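Local atomic coordinates of hydrogenase expression/formation protein (HypB) (Archaeoglobus fulgidus, PDB entry 2WSM), a protein that probably binds and hydrolyses GTP as a maturation factor of nickel-containing hydrogenases, forming dimers in a GTP-dependent manner. Residues K43-E48 with M193-G198; E141-V146 with V170-E175; I190-M193 with G198-F201. All coordinates share one frame; numbering follows the deposited sequence.

Interactions 1 and 3 meet in the loop between the edge strand 189-192 and the last helix, 201-212; their centres lie about 9 Å apart and they share Met193 and Gly198. Asp194 N stands 2.9 Å from Lys199 O, probably a hydrogen bond, and Leu195 CD2 packs on Phe201 CD1 at 3.4 Å. Interaction 2 is a surface contact, about 18 Å from interaction 1 and 16 Å from interaction 3, centre to centre. It touches interaction 3 at Glu192 OE1, which lies 3.6 Å from Glu175 OE2, a like charge, and 3.7 Å from Val174 CG1. Helix 43-54 of interaction 1 begins with Lys43 and Thr44 of a P-loop pattern, tying that contact to the probable nucleotide site.

Interaction 1 (K43-E48 with M193-G198)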
# COMPACT_ATOMS: atom_id res chain seq x y z
N LYS A 43 -13.55 2.19 -11.43
CA LYS A 43 -12.50 2.72 -12.30
C LYS A 43 -12.75 2.38 -13.76
O LYS A 43 -12.57 3.22 -14.65
CB LYS A 43 -11.13 2.19 -11.87
CG LYS A 43 -10.74 2.53 -10.44
CD LYS A 43 -9.45 1.84 -10.02
CE LYS A 43 -9.67 0.35 -9.83
NZ LYS A 43 -8.47 -0.31 -9.28
N THR A 44 -13.16 1.14 -14.01
CA THR A 44 -13.38 0.67 -15.38
C THR A 44 -14.52 1.41 -16.07
O THR A 44 -14.39 1.83 -17.22
CB THR A 44 -13.65 -0.84 -15.41
OG1 THR A 44 -12.52 -1.54 -14.87
CG2 THR A 44 -13.91 -1.33 -16.83
N LEU A 45 -15.64 1.56 -15.37
CA LEU A 45 -16.80 2.23 -15.94
C LEU A 45 -16.49 3.69 -16.24
O LEU A 45 -16.87 4.21 -17.29
CB LEU A 45 -18.02 2.12 -15.03
CG LEU A 45 -19.30 2.80 -15.53
CD1 LEU A 45 -19.70 2.27 -16.89
CD2 LEU A 45 -20.45 2.61 -14.54
N LEU A 46 -15.81 4.36 -15.31
CA LEU A 46 -15.42 5.74 -15.54
C LEU A 46 -14.56 5.87 -16.80
O LEU A 46 -14.71 6.82 -17.57
CB LEU A 46 -14.66 6.31 -14.34
CG LEU A 46 -14.20 7.77 -14.50
CD1 LEU A 46 -15.40 8.70 -14.65
CD2 LEU A 46 -13.33 8.20 -13.34
N ILE A 47 -13.68 4.90 -17.01
CA ILE A 47 -12.81 4.91 -18.18
C ILE A 47 -13.61 4.71 -19.48
O ILE A 47 -13.40 5.42 -20.46
CB ILE A 47 -11.69 3.86 -18.07
CG1 ILE A 47 -10.65 4.31 -17.03
CG2 ILE A 47 -11.01 3.64 -19.43
CD1 ILE A 47 -9.59 3.23 -16.71
N GLU A 48 -14.53 3.76 -19.47
CA GLU A 48 -15.39 3.53 -20.62
C GLU A 48 -16.21 4.78 -20.91
O GLU A 48 -16.18 5.31 -22.03
CB GLU A 48 -16.30 2.33 -20.39
CG GLU A 48 -15.55 1.04 -20.11
CD GLU A 48 -16.39 -0.01 -19.41
OE1 GLU A 48 -17.37 0.37 -18.73
OE2 GLU A 48 -16.07 -1.21 -19.53
N MET A 193 -19.57 12.03 -7.49
CA MET A 193 -19.94 11.47 -8.79
C MET A 193 -20.94 10.34 -8.69
O MET A 193 -20.89 9.51 -7.79
CB MET A 193 -18.69 11.00 -9.54
CG MET A 193 -18.96 10.44 -10.94
SD MET A 193 -17.46 9.82 -11.75
CE MET A 193 -16.65 11.34 -12.20
N ASP A 194 -21.88 10.34 -9.64
CA ASP A 194 -22.77 9.21 -9.84
C ASP A 194 -23.04 9.10 -11.33
O ASP A 194 -23.81 9.88 -11.89
CB ASP A 194 -24.07 9.40 -9.07
CG ASP A 194 -24.95 8.17 -9.13
OD1 ASP A 194 -25.90 8.17 -9.93
OD2 ASP A 194 -24.68 7.20 -8.39
N LEU A 195 -22.40 8.13 -11.98
CA LEU A 195 -22.50 8.01 -13.43
C LEU A 195 -23.94 7.77 -13.89
O LEU A 195 -24.36 8.30 -14.93
CB LEU A 195 -21.54 6.93 -13.95
CG LEU A 195 -20.06 7.35 -13.90
CD1 LEU A 195 -19.12 6.26 -14.43
CD2 LEU A 195 -19.84 8.65 -14.66
N LYS A 196 -24.70 7.00 -13.12
CA LYS A 196 -26.10 6.74 -13.43
C LYS A 196 -26.87 8.04 -13.66
O LYS A 196 -27.54 8.21 -14.67
CB LYS A 196 -26.76 5.93 -12.32
CG LYS A 196 -26.20 4.53 -12.12
CD LYS A 196 -26.87 3.82 -10.95
CE LYS A 196 -26.67 4.56 -9.62
NZ LYS A 196 -25.26 4.50 -9.11
N THR A 197 -26.76 8.95 -12.70
CA THR A 197 -27.49 10.21 -12.75
C THR A 197 -26.69 11.30 -13.47
O THR A 197 -27.18 12.42 -13.65
CB THR A 197 -27.87 10.70 -11.34
OG1 THR A 197 -26.70 11.17 -10.66
CG2 THR A 197 -28.49 9.57 -10.53
N GLY A 198 -25.46 10.97 -13.86
CA GLY A 198 -24.61 11.91 -14.58
C GLY A 198 -23.92 12.93 -13.68
O GLY A 198 -23.14 13.75 -14.15
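Met193 reaches Leu46 with its sulfur and terminal methyl, SD lying 3.7 Å and CE 3.8 Å from Leu46 CD1. The two side chains run nearly perpendicular, and the bend at chi3 (-75°) turns the methionine methyl so that both atoms can meet one leucine branch. Trp204 of helix 201-212 touches both residues and closes this buried patch. Asp194 next holds the turn that follows: its OD1 accepts from Thr197 N at 3.0 Å, an Asx motif, and from Thr197 OG1 at 3.2 Å on the other face of the carboxylate, while OD2 forms a salt bridge with Lys196 NZ. Leu195, set on this braced turn, is the residue most covered by the helix. Its CD1 lies 3.6 Å from Leu45 CG and 3.9 Å from Leu46 CA; Leu45 and Leu195 overlap alongside, pointing in contrary senses. CD2, the other branch, faces Leu46 CD1 at 4.4 Å. The contact is purely apolar packing of the loop after strand 189-192 against helix 43-54, whose first turn carries Lys43 and Thr44 of a probable Walker A P-loop, in the nucleotide-binding domain of a G3E-family GTPase.

Interaction 2 (E141-V146 with V170-E175); sequences EGDDVV and VGADVE
Asp143 reaches across to the backbone of Asp173 through a single hydrogen bond: Asp173 N donates to Asp143 OD2 at 2.7 Å with an N-H...O angle of 155°. The amide meets the anti side of OD2, tilted modestly from the carboxylate plane. Asp143 holds its CG between its own backbone N and carbonyl carbon (chi1 54°), a position that carries OD2 out to residues 172-173. Its backbone is shaped by the type I beta turn from Gly142 to Val145, in which Val145 N bonds to Gly142 O at 3.3 Å.

Van der Waals contacts surround the bond. OD2 also rests 3.4 Å from Ala172 CA and 3.4 Å from Asp173 CB, while Asp143 CB lies 3.6 Å from Asp173 O. The carboxylate thus sits against the main chain of 172-173, where the two segments come nearest, with the CA atoms of Asp143 and Ala172 5.3 Å apart.

Charge enters less directly. The carboxylates of Asp143 and Asp173 are turned 70° against each other, and their OD2 atoms stay 5.3 Å apart. Asp143 also touches Lys176 and Met177 of helix 174-184; the amino-terminal end of that helix may help to stabilise the negative charge.

The facing segment is a junction between two helices. Gly171, with positive phi, ends helix 167-170 in a Schellman motif, and after Ala172 the chain reaches Asp173, whose OD1 accepts from Lys176 N. The arrangement ties a type I turn after strand 132-138 to the start of helix 174-184 in the nucleotide-binding domain, Asp173 being the N-cap residue of that helix.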
# COMPACT_ATOMS: atom_id res chain seq x y z
N GLU A 141 -18.12 1.76 0.18
CA GLU A 141 -16.93 1.27 0.89
C GLU A 141 -16.93 1.70 2.35
O GLU A 141 -16.09 1.26 3.14
CB GLU A 141 -15.66 1.75 0.19
CG GLU A 141 -15.44 1.14 -1.18
CD GLU A 141 -14.32 1.81 -1.96
OE1 GLU A 141 -13.18 1.84 -1.46
OE2 GLU A 141 -14.60 2.30 -3.08
N GLY A 142 -17.87 2.55 2.73
CA GLY A 142 -17.89 3.11 4.07
C GLY A 142 -17.34 4.52 4.07
O GLY A 142 -16.35 4.81 3.40
N ASP A 143 -17.98 5.41 4.84
CA ASP A 143 -17.58 6.81 4.85
C ASP A 143 -16.37 7.13 5.74
O ASP A 143 -15.99 8.29 5.89
CB ASP A 143 -18.77 7.71 5.21
CG ASP A 143 -19.44 7.30 6.51
OD1 ASP A 143 -18.71 6.95 7.46
OD2 ASP A 143 -20.68 7.34 6.58
N ASP A 144 -15.76 6.09 6.30
CA ASP A 144 -14.50 6.25 7.03
C ASP A 144 -13.30 5.75 6.21
O ASP A 144 -12.17 5.71 6.71
CB ASP A 144 -14.55 5.49 8.35
CG ASP A 144 -14.68 3.99 8.15
OD1 ASP A 144 -15.17 3.57 7.08
OD2 ASP A 144 -14.30 3.24 9.07
N VAL A 145 -13.54 5.37 4.97
CA VAL A 145 -12.49 4.86 4.10
C VAL A 145 -11.43 5.92 3.77
O VAL A 145 -10.25 5.60 3.64
CB VAL A 145 -13.08 4.27 2.79
CG1 VAL A 145 -13.82 5.34 2.03
CG2 VAL A 145 -11.98 3.63 1.93
N VAL A 146 -11.82 7.18 3.65
CA VAL A 146 -10.84 8.22 3.42
C VAL A 146 -9.93 8.38 4.63
O VAL A 146 -8.71 8.39 4.50
CB VAL A 146 -11.48 9.58 3.07
CG1 VAL A 146 -10.41 10.66 2.99
CG2 VAL A 146 -12.26 9.49 1.76
N VAL A 170 -27.10 3.25 1.66
CA VAL A 170 -26.10 2.41 2.31
C VAL A 170 -25.67 2.96 3.67
O VAL A 170 -24.87 2.33 4.38
CB VAL A 170 -24.86 2.21 1.42
CG1 VAL A 170 -25.26 1.52 0.13
CG2 VAL A 170 -24.17 3.54 1.14
N GLY A 171 -26.19 4.12 4.04
CA GLY A 171 -25.92 4.69 5.35
C GLY A 171 -24.60 5.42 5.38
O GLY A 171 -23.99 5.56 6.44
N ALA A 172 -24.16 5.90 4.23
CA ALA A 172 -22.87 6.58 4.13
C ALA A 172 -23.04 8.09 4.08
O ALA A 172 -23.94 8.62 3.44
CB ALA A 172 -22.08 6.08 2.92
N ASP A 173 -22.14 8.77 4.78
CA ASP A 173 -22.18 10.21 4.91
C ASP A 173 -21.22 10.85 3.91
O ASP A 173 -20.01 10.86 4.12
CB ASP A 173 -21.77 10.59 6.33
CG ASP A 173 -22.32 11.91 6.76
OD1 ASP A 173 -21.94 12.94 6.16
OD2 ASP A 173 -23.14 11.92 7.71
N VAL A 174 -21.77 11.38 2.83
CA VAL A 174 -20.94 11.89 1.74
C VAL A 174 -20.15 13.12 2.15
O VAL A 174 -18.98 13.28 1.78
CB VAL A 174 -21.78 12.20 0.48
CG1 VAL A 174 -20.93 12.86 -0.59
CG2 VAL A 174 -22.40 10.93 -0.05
N GLU A 175 -20.78 14.00 2.92
CA GLU A 175 -20.15 15.26 3.31
C GLU A 175 -19.00 15.05 4.29
O GLU A 175 -18.10 15.88 4.38
CB GLU A 175 -21.19 16.24 3.86
CG GLU A 175 -22.11 16.78 2.77
CD GLU A 175 -21.33 17.37 1.60
OE1 GLU A 175 -20.50 18.28 1.84
OE2 GLU A 175 -21.54 16.93 0.45

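Interaction 3 (I190-M193 with G198-F201); sequences IIEM and GKGF
The chain leaves strand 189-192 and doubles back so that the CA atoms of Met193 and Gly200 lie 4.5 Å apart, with two CA-H...O contacts between the facing backbones. This is the connection from the edge strand of the parallel P-loop NTPase sheet to the last helix, 201-212, for which Gly200 is the N-cap. Met193 CA approaches Lys199 O at 3.2 Å, and Gly200 CA approaches Glu192 O at 3.6 Å. Gly200, with phi 85°, brings its CA against this oxygen and near Ile191 CG2 with no side chain in between, and Phe201 N bonds back to Gly198 O.

Ile191 lays its CG2 branch 3.6 Å from Gly200 O, while its backbone bonds to strand 158-162. Met193 lies alongside the same backbone, its CG 3.5 Å from Lys199 O. Phe201, whose side chain starts away from the strand, makes a cation-pi contact with Arg49.

On the outer side Lys199 keeps every torsion past CG near 180°, and this carries its ammonium group toward Glu192. The charges do not form a salt bridge, as NZ stays 4.3 Å from Glu192 OE1. A water spans them instead, accepting from Lys199 NZ at 2.9 Å and donating to Glu192 OE1 at 2.5 Å, a short distance that this resolution does not fix closely.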
# COMPACT_ATOMS: atom_id res chain seq x y z
N ILE A 190 -11.99 17.78 -5.76
CA ILE A 190 -12.84 16.71 -5.27
C ILE A 190 -14.15 16.72 -6.05
O ILE A 190 -14.82 17.74 -6.15
CB ILE A 190 -13.13 16.87 -3.76
CG1 ILE A 190 -11.83 16.81 -2.96
CG2 ILE A 190 -14.07 15.78 -3.28
CD1 ILE A 190 -12.01 16.93 -1.46
N ILE A 191 -14.51 15.57 -6.60
CA ILE A 191 -15.74 15.47 -7.36
C ILE A 191 -16.66 14.44 -6.73
O ILE A 191 -16.25 13.33 -6.42
CB ILE A 191 -15.46 15.08 -8.82
CG1 ILE A 191 -14.62 16.16 -9.51
CG2 ILE A 191 -16.76 14.85 -9.57
CD1 ILE A 191 -14.06 15.75 -10.87
N GLU A 192 -17.92 14.82 -6.53
CA GLU A 192 -18.93 13.88 -6.08
C GLU A 192 -19.62 13.34 -7.31
O GLU A 192 -20.20 14.09 -8.09
CB GLU A 192 -19.94 14.58 -5.18
CG GLU A 192 -19.31 15.30 -3.99
CD GLU A 192 -20.30 16.22 -3.31
OE1 GLU A 192 -21.39 15.73 -2.93
OE2 GLU A 192 -19.99 17.42 -3.17
N MET A 193 -19.57 12.03 -7.49
CA MET A 193 -19.94 11.47 -8.79
C MET A 193 -20.94 10.34 -8.69
O MET A 193 -20.89 9.51 -7.79
CB MET A 193 -18.69 11.00 -9.54
CG MET A 193 -18.96 10.44 -10.94
SD MET A 193 -17.46 9.82 -11.75
CE MET A 193 -16.65 11.34 -12.20
N GLY A 198 -25.46 10.97 -13.86
CA GLY A 198 -24.61 11.91 -14.58
C GLY A 198 -23.92 12.93 -13.68
O GLY A 198 -23.14 13.75 -14.15
N LYS A 199 -24.23 12.88 -12.39
CA LYS A 199 -23.67 13.83 -11.44
C LYS A 199 -22.13 13.79 -11.44
O LYS A 199 -21.53 12.73 -11.30
CB LYS A 199 -24.22 13.54 -10.04
CG LYS A 199 -23.95 14.61 -9.01
CD LYS A 199 -24.65 14.27 -7.69
CE LYS A 199 -24.31 15.28 -6.60
NZ LYS A 199 -24.83 14.85 -5.27
N GLY A 200 -21.51 14.96 -11.61
CA GLY A 200 -20.07 15.09 -11.52
C GLY A 200 -19.31 14.78 -12.79
O GLY A 200 -18.11 15.08 -12.90
N PHE A 201 -19.99 14.18 -13.77
CA PHE A 201 -19.32 13.69 -14.97
C PHE A 201 -18.71 14.80 -15.81
O PHE A 201 -17.55 14.72 -16.22
CB PHE A 201 -20.27 12.84 -15.82
CG PHE A 201 -19.58 12.13 -16.96
CD1 PHE A 201 -18.67 11.10 -16.71
CD2 PHE A 201 -19.83 12.49 -18.28
CE1 PHE A 201 -18.04 10.45 -17.76
CE2 PHE A 201 -19.20 11.83 -19.33
CZ PHE A 201 -18.30 10.81 -19.07
O HOH W 1 -23.21 14.04 -3.02